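Local coordinates for chitin oligosaccharide binding protein NagB2 (Paenibacillus sp. FPU-7, PDB 7EHU) that binds chitin oligosaccharides such as N,N'-diacetylchitobiose and N,N',N''-triacetylchitotriose, probably serving as the extracellular solute-binding component of a sugar uptake system, at residues Asp307-Gly312 with Ala383-Phe388; Pro394-Thr399 with Glu419-Val424; Lys119-Glu124 with Phe335-Tyr340. All blocks are in the same frame, centred on the assembly; numbering follows the deposited sequence. Where two conformers were deposited one is given.

Interaction 1 (Asp307-Gly312 with Ala383-Phe388); sequences DNLING and AAFPAF
Ile310 and Phe385 knit strand 309-320 to the short strand 383-385 as parallel neighbours in the mixed sheet of this solute-binding protein. Backbone bonds alternate along the pair: Ile310 N donates to Ala383 O (3.1 Å), Phe385 N to Ile310 O (3.0 Å), and Gly312 N to Phe385 O (2.9 Å). A close CA-H...O contact from Ala384 CA to Ile310 O (3.0 Å) accompanies them.

One side-chain bond joins this series. Asn311 ND2 also donates to Phe385 O (2.9 Å), with that oxygen lying close to the plane of the amide. Two N-H groups, Asn311 ND2 and Gly312 N, thus share Phe385 O, one from each face of its carbonyl plane. The Asn311 backbone is bonded in turn to Glu149 in strand 138-154.

Apolar packing centres on the Phe385 ring. With CG between the backbone N and the carbonyl carbon (chi1 58°), the ring reaches across to the neighbouring strand, where Asn311 CA sits 3.6 Å above the centre of one face. The Asn311 amide plane is tilted only 20° from the ring plane, although the two side chains cross at about a right angle. Leu309 CB meets Phe385 CD1 at the ring edge (3.8 Å), and Leu309 CD2 rests on Ala383 CB (3.9 Å). Ser206 and Val209 of helix 197-212 also pack on Phe385.

Just beyond the strand, Ala387 touches a bound N-acetylglucosamine. The doubly held Phe385 carbonyl and its ring against Asn311 probably help to hold the backbone where it leaves the sheet for the sugar pocket.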
loop_
_atom_site.group_PDB
_atom_site.type_symbol
_atom_site.label_atom_id
_atom_site.label_comp_id
_atom_site.label_asym_id
_atom_site.label_seq_id
_atom_site.Cartn_x
_atom_site.Cartn_y
_atom_site.Cartn_z
ATOM N N ASP A 307 -3.331 -19.831 4.918
ATOM C CA ASP A 307 -3.645 -19.572 6.319
ATOM C C ASP A 307 -2.524 -18.846 7.055
ATOM O O ASP A 307 -1.337 -19.101 6.840
ATOM C CB ASP A 307 -3.942 -20.892 7.044
ATOM C CG ASP A 307 -5.310 -21.434 6.736
ATOM O OD1 ASP A 307 -5.660 -22.478 7.304
ATOM O OD2 ASP A 307 -6.067 -20.803 5.978
ATOM N N ASN A 308 -2.931 -17.968 7.975
ATOM C CA ASN A 308 -2.057 -17.273 8.918
ATOM C C ASN A 308 -1.020 -16.386 8.255
ATOM O O ASN A 308 -0.008 -16.047 8.867
ATOM C CB ASN A 308 -1.426 -18.234 9.916
ATOM C CG ASN A 308 -2.465 -18.933 10.702
ATOM O OD1 ASN A 308 -3.199 -18.280 11.438
ATOM N ND2 ASN A 308 -2.560 -20.250 10.567
ATOM N N LEU A 309 -1.270 -15.977 7.027
ATOM C CA LEU A 309 -0.413 -15.027 6.338
ATOM C C LEU A 309 -0.985 -13.618 6.447
ATOM O O LEU A 309 -2.182 -13.428 6.636
ATOM C CB LEU A 309 -0.290 -15.410 4.861
ATOM C CG LEU A 309 0.250 -16.809 4.588
ATOM C CD1 LEU A 309 0.331 -17.054 3.090
ATOM C CD2 LEU A 309 1.616 -16.998 5.208
ATOM N N ILE A 310 -0.119 -12.626 6.316
ATOM C CA ILE A 310 -0.559 -11.237 6.302
ATOM C C ILE A 310 0.078 -10.524 5.119
ATOM O O ILE A 310 1.269 -10.689 4.854
ATOM C CB ILE A 310 -0.297 -10.521 7.643
ATOM C CG1 ILE A 310 -1.012 -9.167 7.706
ATOM C CG2 ILE A 310 1.193 -10.389 7.905
ATOM C CD1 ILE A 310 -1.003 -8.542 9.090
ATOM N N ASN A 311 -0.709 -9.757 4.391
ATOM C CA ASN A 311 -0.149 -8.956 3.311
ATOM C C ASN A 311 0.709 -7.853 3.917
ATOM O O ASN A 311 0.225 -7.096 4.767
ATOM C CB ASN A 311 -1.308 -8.363 2.513
ATOM C CG ASN A 311 -0.890 -7.476 1.335
ATOM O OD1 ASN A 311 -1.605 -6.535 1.013
ATOM N ND2 ASN A 311 0.208 -7.792 0.659
ATOM N N GLY A 312 1.972 -7.757 3.505
ATOM C CA GLY A 312 2.808 -6.685 4.014
ATOM C C GLY A 312 4.194 -6.741 3.423
ATOM O O GLY A 312 4.561 -7.686 2.717
ATOM N N ALA A 383 3.839 -15.675 8.204
ATOM C CA ALA A 383 4.702 -14.965 7.270
ATOM C C ALA A 383 3.885 -13.864 6.611
ATOM O O ALA A 383 2.656 -13.832 6.708
ATOM C CB ALA A 383 5.252 -15.908 6.198
ATOM N N ALA A 384 4.586 -12.974 5.921
ATOM C CA ALA A 384 3.953 -11.958 5.090
ATOM C C ALA A 384 4.073 -12.323 3.614
ATOM O O ALA A 384 4.928 -13.123 3.215
ATOM C CB ALA A 384 4.586 -10.584 5.325
ATOM N N PHE A 385 3.204 -11.726 2.802
ATOM C CA PHE A 385 3.303 -11.810 1.360
ATOM C C PHE A 385 3.178 -10.406 0.779
ATOM O O PHE A 385 2.416 -9.577 1.298
ATOM C CB PHE A 385 2.238 -12.736 0.743
ATOM C CG PHE A 385 0.814 -12.355 1.033
ATOM C CD1 PHE A 385 0.178 -12.832 2.174
ATOM C CD2 PHE A 385 0.097 -11.560 0.147
ATOM C CE1 PHE A 385 -1.146 -12.522 2.412
ATOM C CE2 PHE A 385 -1.216 -11.249 0.392
ATOM C CZ PHE A 385 -1.836 -11.730 1.518
ATOM N N PRO A 386 3.910 -10.103 -0.282
ATOM C CA PRO A 386 3.839 -8.763 -0.875
ATOM C C PRO A 386 2.517 -8.551 -1.596
ATOM O O PRO A 386 1.771 -9.487 -1.893
ATOM C CB PRO A 386 5.006 -8.773 -1.870
ATOM C CG PRO A 386 5.091 -10.201 -2.296
ATOM C CD PRO A 386 4.784 -11.005 -1.051
ATOM N N ALA A 387 2.218 -7.288 -1.869
ATOM C CA ALA A 387 1.071 -6.970 -2.707
ATOM C C ALA A 387 1.295 -7.496 -4.119
ATOM O O ALA A 387 2.418 -7.499 -4.640
ATOM C CB ALA A 387 0.823 -5.472 -2.752
ATOM N N PHE A 388 0.205 -7.946 -4.752
ATOM C CA PHE A 388 0.314 -8.533 -6.083
ATOM C C PHE A 388 0.937 -7.562 -7.090
ATOM O O PHE A 388 1.564 -8.005 -8.062
ATOM C CB PHE A 388 -1.054 -9.021 -6.588
ATOM C CG PHE A 388 -1.884 -7.924 -7.175
ATOM C CD1 PHE A 388 -2.502 -6.992 -6.365
ATOM C CD2 PHE A 388 -1.991 -7.788 -8.542
ATOM C CE1 PHE A 388 -3.205 -5.946 -6.922
ATOM C CE2 PHE A 388 -2.696 -6.744 -9.096
ATOM C CZ PHE A 388 -3.312 -5.828 -8.278
#

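Interaction 2 (Pro394-Thr399 with Glu419-Val424); sequences PKVKVT and EKMQKV
Val396 and Thr399 meet Met421 and Val424 where helices 394-408 and 414-430 run nearly antiparallel, their segment axes 9.8 Å apart at an angle of 165°. Met421, bent at chi2 and chi3, folds its end onto the other helix, placing CE 3.6 Å from Val396 CG1 and 3.4 Å from Val396 O.

Farther along, Met421 SD packs on the methyl Thr399 CG2 (3.8 Å). A chi1 of -59° sets Thr399 OG1 beside the backbone N and carries CG2 across to the other helix, while OG1 turns back to donate to Lys395 O (2.8 Å), which also accepts Thr399 N from the opposite face of its plane. In one of its two modelled conformers, and perhaps not in the other, Val424 meets Thr399 tip to tip, CG2 to CG2 3.8 Å apart.

Replacing Thr399 by an alanine is likely to strip Met421 SD of its methyl neighbour and leave Lys395 O without its side-chain donor.

Lys420 CE grazes Thr399 CG2, but its NZ reaches Ser403 and makes a salt bridge with Glu406, both on helix 394-408. No hydrogen bond links the two segments themselves; the contact is van der Waals packing of methyl groups and sulfur, with hydroxyl polarity spent inside one helix.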
loop_
_atom_site.group_PDB
_atom_site.type_symbol
_atom_site.label_atom_id
_atom_site.label_comp_id
_atom_site.label_asym_id
_atom_site.label_seq_id
_atom_site.Cartn_x
_atom_site.Cartn_y
_atom_site.Cartn_z
ATOM N N PRO A 394 2.561 -3.620 -14.794
ATOM C CA PRO A 394 1.573 -2.539 -14.637
ATOM C C PRO A 394 0.298 -2.732 -15.439
ATOM O O PRO A 394 -0.804 -2.478 -14.934
ATOM C CB PRO A 394 2.370 -1.301 -15.078
ATOM C CG PRO A 394 3.756 -1.607 -14.631
ATOM C CD PRO A 394 3.928 -3.084 -14.929
ATOM N N LYS A 395 0.411 -3.200 -16.674
ATOM C CA LYS A 395 -0.781 -3.429 -17.476
ATOM C C LYS A 395 -1.716 -4.456 -16.843
ATOM O O LYS A 395 -2.950 -4.328 -16.934
ATOM C CB LYS A 395 -0.377 -3.906 -18.867
ATOM C CG LYS A 395 -1.587 -4.121 -19.687
ATOM C CD LYS A 395 -2.388 -2.929 -20.062
ATOM C CE LYS A 395 -3.549 -3.469 -20.904
ATOM N NZ LYS A 395 -3.223 -4.157 -22.133
ATOM N N VAL A 396 -1.151 -5.502 -16.243
ATOM C CA VAL A 396 -1.958 -6.516 -15.569
ATOM C C VAL A 396 -2.671 -5.902 -14.369
ATOM O O VAL A 396 -3.871 -6.119 -14.154
ATOM C CB VAL A 396 -1.065 -7.716 -15.170
ATOM C CG1 VAL A 396 -1.838 -8.743 -14.340
ATOM C CG2 VAL A 396 -0.440 -8.377 -16.402
ATOM N N LYS A 397 -1.946 -5.114 -13.579
ATOM C CA LYS A 397 -2.540 -4.450 -12.424
ATOM C C LYS A 397 -3.727 -3.583 -12.827
ATOM O O LYS A 397 -4.802 -3.663 -12.216
ATOM C CB LYS A 397 -1.497 -3.592 -11.706
ATOM C CG LYS A 397 -2.011 -2.889 -10.484
ATOM C CD LYS A 397 -1.041 -1.842 -9.958
ATOM C CE LYS A 397 -1.094 -0.554 -10.733
ATOM N NZ LYS A 397 -0.180 0.428 -10.133
ATOM N N VAL A 398 -3.539 -2.704 -13.815
ATOM C CA VAL A 398 -4.604 -1.787 -14.217
ATOM C C VAL A 398 -5.797 -2.565 -14.772
ATOM O O VAL A 398 -6.961 -2.211 -14.546
ATOM C CB VAL A 398 -4.027 -0.744 -15.199
ATOM C CG1 VAL A 398 -5.102 0.156 -15.789
ATOM C CG2 VAL A 398 -2.968 0.115 -14.495
ATOM N N THR A 399 -5.533 -3.656 -15.489
ATOM C CA THR A 399 -6.629 -4.482 -15.974
ATOM C C THR A 399 -7.402 -5.101 -14.815
ATOM O O THR A 399 -8.637 -5.191 -14.865
ATOM C CB THR A 399 -6.082 -5.556 -16.911
ATOM O OG1 THR A 399 -5.414 -4.938 -18.017
ATOM C CG2 THR A 399 -7.195 -6.426 -17.466
ATOM N N GLU A 419 -10.718 -15.132 -16.921
ATOM C CA GLU A 419 -10.386 -15.335 -18.332
ATOM C C GLU A 419 -9.732 -14.085 -18.919
ATOM O O GLU A 419 -8.700 -14.163 -19.605
ATOM C CB GLU A 419 -11.661 -15.718 -19.111
ATOM C CG GLU A 419 -11.501 -15.856 -20.623
ATOM C CD GLU A 419 -12.831 -15.987 -21.384
ATOM O OE1 GLU A 419 -13.720 -15.115 -21.259
ATOM O OE2 GLU A 419 -12.982 -16.974 -22.126
ATOM N N LYS A 420 -10.327 -12.918 -18.654
ATOM C CA LYS A 420 -9.769 -11.653 -19.121
ATOM C C LYS A 420 -8.387 -11.413 -18.524
ATOM O O LYS A 420 -7.462 -10.980 -19.221
ATOM C CB LYS A 420 -10.747 -10.532 -18.749
ATOM C CG LYS A 420 -10.373 -9.105 -19.138
ATOM C CD LYS A 420 -11.447 -8.133 -18.619
ATOM C CE LYS A 420 -11.039 -6.667 -18.723
ATOM N NZ LYS A 420 -11.839 -5.760 -17.807
ATOM N N MET A 421 -8.218 -11.730 -17.245
ATOM C CA MET A 421 -6.931 -11.530 -16.586
ATOM C C MET A 421 -5.864 -12.430 -17.167
ATOM O O MET A 421 -4.732 -11.994 -17.381
ATOM C CB MET A 421 -7.078 -11.764 -15.092
ATOM C CG MET A 421 -7.776 -10.678 -14.321
ATOM S SD MET A 421 -7.131 -8.998 -14.651
ATOM C CE MET A 421 -5.465 -9.147 -14.296
ATOM N N GLN A 422 -6.195 -13.686 -17.446
ATOM C CA GLN A 422 -5.162 -14.555 -18.003
ATOM C C GLN A 422 -4.810 -14.155 -19.432
ATOM O O GLN A 422 -3.653 -14.292 -19.845
ATOM C CB GLN A 422 -5.575 -16.026 -17.938
ATOM C CG GLN A 422 -4.420 -16.997 -18.206
ATOM C CD GLN A 422 -3.233 -16.752 -17.281
ATOM O OE1 GLN A 422 -3.410 -16.461 -16.104
ATOM N NE2 GLN A 422 -2.022 -16.859 -17.812
ATOM N N LYS A 423 -5.772 -13.616 -20.188
ATOM C CA LYS A 423 -5.467 -13.122 -21.526
ATOM C C LYS A 423 -4.439 -11.999 -21.454
ATOM O O LYS A 423 -3.437 -12.013 -22.182
ATOM C CB LYS A 423 -6.755 -12.660 -22.212
ATOM C CG LYS A 423 -6.582 -12.229 -23.663
ATOM C CD LYS A 423 -7.922 -11.812 -24.285
ATOM C CE LYS A 423 -7.747 -10.792 -25.423
ATOM N NZ LYS A 423 -6.353 -10.757 -25.965
ATOM N N VAL A 424 -4.656 -11.019 -20.568
ATOM C CA VAL A 424 -3.692 -9.925 -20.447
ATOM C C VAL A 424 -2.371 -10.422 -19.869
ATOM O O VAL A 424 -1.294 -9.954 -20.272
ATOM C CB VAL A 424 -4.240 -8.685 -19.699
ATOM C CG1 VAL A 424 -5.485 -8.136 -20.410
ATOM C CG2 VAL A 424 -4.525 -8.973 -18.223
#

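Interaction 3 (Lys119-Glu124 with Phe335-Tyr340)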
loop_
_atom_site.group_PDB
_atom_site.type_symbol
_atom_site.label_atom_id
_atom_site.label_comp_id
_atom_site.label_asym_id
_atom_site.label_seq_id
_atom_site.Cartn_x
_atom_site.Cartn_y
_atom_site.Cartn_z
ATOM N N LYS A 119 26.673 3.128 1.400
ATOM C CA LYS A 119 27.936 2.973 2.120
ATOM C C LYS A 119 28.462 4.323 2.605
ATOM O O LYS A 119 28.876 4.472 3.759
ATOM C CB LYS A 119 28.963 2.270 1.218
ATOM C CG LYS A 119 30.231 1.828 1.935
ATOM C CD LYS A 119 31.327 1.377 0.967
ATOM C CE LYS A 119 32.740 1.748 1.508
ATOM N NZ LYS A 119 33.815 1.614 0.494
ATOM N N GLU A 120 28.443 5.328 1.731
ATOM C CA GLU A 120 28.923 6.659 2.108
ATOM C C GLU A 120 28.150 7.217 3.298
ATOM O O GLU A 120 28.735 7.861 4.170
ATOM C CB GLU A 120 28.786 7.616 0.921
ATOM C CG GLU A 120 29.283 9.035 1.207
ATOM C CD GLU A 120 29.364 9.911 -0.035
ATOM O OE1 GLU A 120 29.673 9.398 -1.131
ATOM O OE2 GLU A 120 29.118 11.124 0.096
ATOM N N LEU A 121 26.840 7.008 3.334
ATOM C CA LEU A 121 25.970 7.603 4.339
ATOM C C LEU A 121 25.773 6.720 5.570
ATOM O O LEU A 121 25.024 7.099 6.470
ATOM C CB LEU A 121 24.610 7.922 3.719
ATOM C CG LEU A 121 24.633 8.951 2.595
ATOM C CD1 LEU A 121 23.217 9.166 2.060
ATOM C CD2 LEU A 121 25.248 10.263 3.030
ATOM N N GLY A 122 26.408 5.552 5.630
ATOM C CA GLY A 122 26.223 4.658 6.752
ATOM C C GLY A 122 24.891 3.944 6.817
ATOM O O GLY A 122 24.516 3.464 7.892
ATOM N N LEU A 123 24.190 3.820 5.688
ATOM C CA LEU A 123 22.812 3.343 5.637
ATOM C C LEU A 123 22.680 1.922 5.098
ATOM O O LEU A 123 21.560 1.422 5.006
ATOM C CB LEU A 123 21.974 4.308 4.779
ATOM C CG LEU A 123 21.637 5.654 5.427
ATOM C CD1 LEU A 123 21.055 6.604 4.363
ATOM C CD2 LEU A 123 20.674 5.510 6.588
ATOM N N GLU A 124 23.782 1.245 4.756
ATOM C CA GLU A 124 23.661 -0.006 4.002
ATOM C C GLU A 124 22.759 -1.024 4.672
ATOM O O GLU A 124 21.993 -1.727 4.002
ATOM C CB GLU A 124 25.029 -0.670 3.846
ATOM C CG GLU A 124 25.988 0.102 3.042
ATOM C CD GLU A 124 27.324 -0.559 3.026
ATOM O OE1 GLU A 124 27.586 -1.264 2.033
ATOM O OE2 GLU A 124 28.058 -0.420 4.050
ATOM N N PHE A 335 19.705 14.979 0.603
ATOM C CA PHE A 335 18.316 14.671 0.895
ATOM C C PHE A 335 18.192 13.279 1.515
ATOM O O PHE A 335 17.491 13.094 2.519
ATOM C CB PHE A 335 17.462 14.744 -0.375
ATOM C CG PHE A 335 16.063 14.229 -0.162
ATOM C CD1 PHE A 335 15.117 15.007 0.494
ATOM C CD2 PHE A 335 15.713 12.952 -0.542
ATOM C CE1 PHE A 335 13.851 14.535 0.734
ATOM C CE2 PHE A 335 14.429 12.470 -0.299
ATOM C CZ PHE A 335 13.506 13.256 0.354
ATOM N N ILE A 336 18.872 12.285 0.933
ATOM C CA ILE A 336 18.820 10.929 1.483
ATOM C C ILE A 336 19.318 10.936 2.927
ATOM O O ILE A 336 18.700 10.354 3.827
ATOM C CB ILE A 336 19.598 9.941 0.592
ATOM C CG1 ILE A 336 18.917 9.785 -0.774
ATOM C CG2 ILE A 336 19.777 8.580 1.273
ATOM C CD1 ILE A 336 19.781 9.132 -1.800
ATOM N N LYS A 337 20.441 11.621 3.155
ATOM C CA LYS A 337 21.025 11.717 4.486
ATOM C C LYS A 337 20.044 12.294 5.491
ATOM O O LYS A 337 20.002 11.862 6.657
ATOM C CB LYS A 337 22.280 12.589 4.416
ATOM C CG LYS A 337 22.939 12.849 5.767
ATOM C CD LYS A 337 24.046 13.906 5.715
ATOM C CE LYS A 337 23.518 15.262 5.368
ATOM N NZ LYS A 337 23.199 16.080 6.588
ATOM N N ASN A 338 19.273 13.296 5.069
ATOM C CA ASN A 338 18.404 14.011 5.983
ATOM C C ASN A 338 17.020 13.411 6.100
ATOM O O ASN A 338 16.358 13.633 7.115
ATOM C CB ASN A 338 18.320 15.477 5.576
ATOM C CG ASN A 338 19.625 16.217 5.834
ATOM O OD1 ASN A 338 20.379 15.854 6.738
ATOM N ND2 ASN A 338 19.889 17.266 5.069
ATOM N N PHE A 339 16.571 12.646 5.113
ATOM C CA PHE A 339 15.264 12.012 5.198
ATOM C C PHE A 339 15.326 10.668 5.913
ATOM O O PHE A 339 14.459 10.362 6.742
ATOM C CB PHE A 339 14.677 11.813 3.796
ATOM C CG PHE A 339 13.242 11.369 3.810
ATOM C CD1 PHE A 339 12.235 12.262 4.089
ATOM C CD2 PHE A 339 12.903 10.058 3.548
ATOM C CE1 PHE A 339 10.913 11.859 4.115
ATOM C CE2 PHE A 339 11.576 9.645 3.571
ATOM C CZ PHE A 339 10.581 10.550 3.847
ATOM N N TYR A 340 16.331 9.852 5.588
ATOM C CA TYR A 340 16.443 8.482 6.105
ATOM C C TYR A 340 17.307 8.506 7.358
ATOM O O TYR A 340 18.479 8.151 7.355
ATOM C CB TYR A 340 16.976 7.551 5.016
ATOM C CG TYR A 340 16.005 7.409 3.877
ATOM C CD1 TYR A 340 14.921 6.545 3.968
ATOM C CD2 TYR A 340 16.142 8.150 2.713
ATOM C CE1 TYR A 340 14.019 6.412 2.936
ATOM C CE2 TYR A 340 15.250 8.026 1.673
ATOM C CZ TYR A 340 14.186 7.174 1.789
ATOM O OH TYR A 340 13.307 7.054 0.747
#
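Leu121 and Leu123 both hold CG opposite the carbonyl carbon and next to the backbone N (chi1 -63° and -74°), and each then extends CD1 away from CA, which sends two branched ends toward Ile336 on helix 326-339. Ile336 answers with CG2, set anti to its backbone N. The two leucines flank a Schellman motif that ends helix 115-121: Gly122 takes a positive phi of 73°, and the chain turns there so that a leucine on each side of Gly122 faces the same partner. The contact packs the end of helix 115-121 and the residues after it on the C-terminal turn of helix 326-339, within a protein of the periplasmic-binding-protein clan.

Ile336 CG2 is the shared point. The Leu121 side chain crosses that of Ile336 at about a right angle, with Leu121 CD1 3.6 Å from Ile336 CG2; Leu123 crosses it obliquely, with Leu123 CD1 3.9 Å from the same Ile336 CG2. The second methyl of Leu121, CD2, lies against Lys337 CB (4.0 Å), while its CD1 also nears the backbone at Lys337 N (3.9 Å). Only the root of Lys337 takes part here, for the chain bends at chi3 and chi4 and carries NZ off to Asn338 OD1 (2.8 Å) and to a salt bridge with Glu60.

Ile336 also touches Phe320 of strand 309-320, and Phe335, directed away from the leucines, packs on Leu50 and Val53 of helix 44-60. Met358, from a loop, touches both Leu123 and Tyr340. Tyr340 is the first residue to leave helical geometry, yet its N still bonds to Ile336 O (3.0 Å). Leu123 meets Tyr340 with both methyls: CD1 approaches Tyr340 CB at 4.2 Å, and CD2 sits 3.5 Å from Tyr340 O.

How the interactions relate
Interactions 1 and 2 adjoin: strand 383-385 is followed in the chain by helix 394-408, and Phe388 CZ packs on Lys397 CG at 3.9 Å, although the centres of the two interactions are 21 Å apart. Interaction 3 stands apart, its centre 29 Å from that of interaction 1 and 38 Å from that of interaction 2, but strand 309-320 of interaction 1 leads on in sequence to helix 326-339 of interaction 3. Measured from one side chain in each, the distance to a bound N-acetylglucosamine grows from about 3 Å (Ala387, interaction 1) to about 8 Å (Tyr340, interaction 3) and about 12 Å (Val396, interaction 2).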